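Local coordinates for protein oligopeptide ABC transporter OppAIV (PDB 4GL8) that probably binds oligopeptides in the periplasm as the solute-binding component of an ABC transporter for peptide uptake, at residues L309-D314 / P329-T334. Sequence-based numbering, arbitrary orientation.
Sequences LSFAID and PTRRAT
The far end of the F311 ring meets the guanidinium of R331, with CZ of F311 3.7 Å from NH1 of R331 and CE2 of F311 3.8 Å from the same nitrogen. Ring and guanidinium planes are inclined at 56°, so the two groups do not stack; CE1 of F311 lies over one face of the guanidinium, while NH1 approaches the ring obliquely. From the same helix turn S310 adds a looser approach, its OG lying 4.3 Å from CD of R331. No hydrogen bond links the two segments; the guanidinium, probably charged, meets the ring by van der Waals contact at a buried position. R331 reaches the helix by a folded route: CG lies anti to the carbonyl carbon (chi1 -72°), and the chain then bends at chi2 and chi3, bringing the aliphatic part past S310 before the guanidinium arrives at the ring.

NH1 and NH2 of R331 each donate to a main-chain oxygen, S347 O and I486 O respectively. These two bonds limit the rotation of the guanidinium, and the negative ends of the carbonyl dipoles would help stabilise its probable positive charge. F490 and R315 also touch this side chain. On the loop side, the backbone beside R331 is shaped by an ST turn, in which R332 N donates to OG1 of T330 over 3.0 Å. R332 points elsewhere, forming salt bridges with D336 and E482; its NH2 also bonds in the guanidinium plane to OG1 of T334 at 2.9 Å. The arrangement is a buried arginine-aromatic contact joining the C-terminal part of helix 303-311 to the loop after strand 328-329, within the α/β fold of a family 5 solute-binding protein.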
loop_
_atom_site.group_PDB
_atom_site.type_symbol
_atom_site.label_atom_id
_atom_site.label_comp_id
_atom_site.label_asym_id
_atom_site.label_seq_id
_atom_site.Cartn_x
_atom_site.Cartn_y
_atom_site.Cartn_z
ATOM N N LEU A 309 -15.236 20.042 6.942
ATOM C CA LEU A 309 -14.004 19.943 6.170
ATOM C C LEU A 309 -14.242 19.090 4.931
ATOM O O LEU A 309 -13.779 19.416 3.845
ATOM C CB LEU A 309 -12.871 19.333 7.008
ATOM C CG LEU A 309 -12.484 20.062 8.308
ATOM C CD1 LEU A 309 -11.503 19.222 9.110
ATOM C CD2 LEU A 309 -11.937 21.464 8.065
ATOM N N SER A 310 -14.979 18.001 5.073
ATOM C CA SER A 310 -15.199 17.084 3.956
ATOM C C SER A 310 -16.087 17.703 2.872
ATOM O O SER A 310 -15.770 17.648 1.705
ATOM C CB SER A 310 -15.786 15.754 4.446
ATOM O OG SER A 310 -16.015 14.880 3.352
ATOM N N PHE A 311 -17.178 18.317 3.281
ATOM C CA PHE A 311 -18.105 18.975 2.352
ATOM C C PHE A 311 -17.568 20.287 1.753
ATOM O O PHE A 311 -18.052 20.716 0.712
ATOM C CB PHE A 311 -19.435 19.280 3.037
ATOM C CG PHE A 311 -20.391 18.145 3.036
ATOM C CD1 PHE A 311 -20.527 17.329 4.139
ATOM C CD2 PHE A 311 -21.190 17.906 1.953
ATOM C CE1 PHE A 311 -21.421 16.277 4.147
ATOM C CE2 PHE A 311 -22.089 16.849 1.955
ATOM C CZ PHE A 311 -22.207 16.041 3.060
ATOM N N ALA A 312 -16.594 20.921 2.407
ATOM C CA ALA A 312 -16.001 22.159 1.906
ATOM C C ALA A 312 -14.990 21.971 0.759
ATOM O O ALA A 312 -14.503 22.971 0.209
ATOM C CB ALA A 312 -15.337 22.900 3.045
ATOM N N ILE A 313 -14.659 20.729 0.384
ATOM C CA ILE A 313 -13.721 20.490 -0.733
ATOM C C ILE A 313 -14.431 20.216 -2.061
ATOM O O ILE A 313 -15.215 19.283 -2.170
ATOM C CB ILE A 313 -12.852 19.249 -0.510
ATOM C CG1 ILE A 313 -12.132 19.251 0.868
ATOM C CG2 ILE A 313 -11.889 19.061 -1.674
ATOM C CD1 ILE A 313 -11.141 20.353 1.049
ATOM N N ASP A 314 -14.101 20.974 -3.099
ATOM C CA ASP A 314 -14.656 20.716 -4.433
ATOM C C ASP A 314 -13.846 19.592 -5.117
ATOM O O ASP A 314 -12.831 19.869 -5.763
ATOM C CB ASP A 314 -14.613 22.011 -5.257
ATOM C CG ASP A 314 -15.186 21.847 -6.654
ATOM O OD1 ASP A 314 -15.711 20.760 -7.003
ATOM O OD2 ASP A 314 -15.104 22.830 -7.406
ATOM N N PRO A 329 -13.232 11.484 -8.653
ATOM C CA PRO A 329 -13.629 12.149 -7.407
ATOM C C PRO A 329 -14.701 11.345 -6.676
ATOM O O PRO A 329 -15.575 10.807 -7.311
ATOM C CB PRO A 329 -14.148 13.510 -7.890
ATOM C CG PRO A 329 -14.585 13.275 -9.287
ATOM C CD PRO A 329 -13.743 12.173 -9.855
ATOM N N THR A 330 -14.605 11.227 -5.356
ATOM C CA THR A 330 -15.490 10.324 -4.601
ATOM C C THR A 330 -15.615 10.665 -3.101
ATOM O O THR A 330 -14.733 11.265 -2.503
ATOM C CB THR A 330 -15.081 8.827 -4.743
ATOM O OG1 THR A 330 -16.177 7.989 -4.398
ATOM C CG2 THR A 330 -13.931 8.468 -3.817
ATOM N N ARG A 331 -16.741 10.268 -2.520
ATOM C CA ARG A 331 -16.940 10.278 -1.090
ATOM C C ARG A 331 -16.680 8.881 -0.519
ATOM O O ARG A 331 -16.694 8.694 0.706
ATOM C CB ARG A 331 -18.354 10.712 -0.785
ATOM C CG ARG A 331 -18.602 12.186 -1.049
ATOM C CD ARG A 331 -18.297 12.998 0.191
ATOM N NE ARG A 331 -19.033 12.483 1.340
ATOM C CZ ARG A 331 -20.343 12.662 1.542
ATOM N NH1 ARG A 331 -21.073 13.379 0.711
ATOM N NH2 ARG A 331 -20.917 12.125 2.607
ATOM N N ARG A 332 -16.439 7.916 -1.416
ATOM C CA ARG A 332 -16.192 6.525 -1.044
ATOM C C ARG A 332 -14.837 6.307 -0.410
ATOM O O ARG A 332 -13.869 7.027 -0.687
ATOM C CB ARG A 332 -16.310 5.573 -2.256
ATOM C CG ARG A 332 -17.721 5.427 -2.861
ATOM C CD ARG A 332 -18.546 4.305 -2.244
ATOM N NE ARG A 332 -17.806 3.057 -2.328
ATOM C CZ ARG A 332 -17.768 2.235 -3.377
ATOM N NH1 ARG A 332 -18.505 2.444 -4.459
ATOM N NH2 ARG A 332 -17.006 1.153 -3.325
ATOM N N ALA A 333 -14.787 5.272 0.427
ATOM C CA ALA A 333 -13.560 4.830 1.099
ATOM C C ALA A 333 -12.858 3.665 0.388
ATOM O O ALA A 333 -11.718 3.341 0.692
ATOM C CB ALA A 333 -13.909 4.424 2.524
ATOM N N THR A 334 -13.560 2.977 -0.506
ATOM C CA THR A 334 -12.978 1.841 -1.220
ATOM C C THR A 334 -13.155 2.023 -2.724
ATOM O O THR A 334 -14.097 2.654 -3.161
ATOM C CB THR A 334 -13.663 0.514 -0.854
ATOM O OG1 THR A 334 -14.946 0.476 -1.465
ATOM C CG2 THR A 334 -13.848 0.358 0.670
#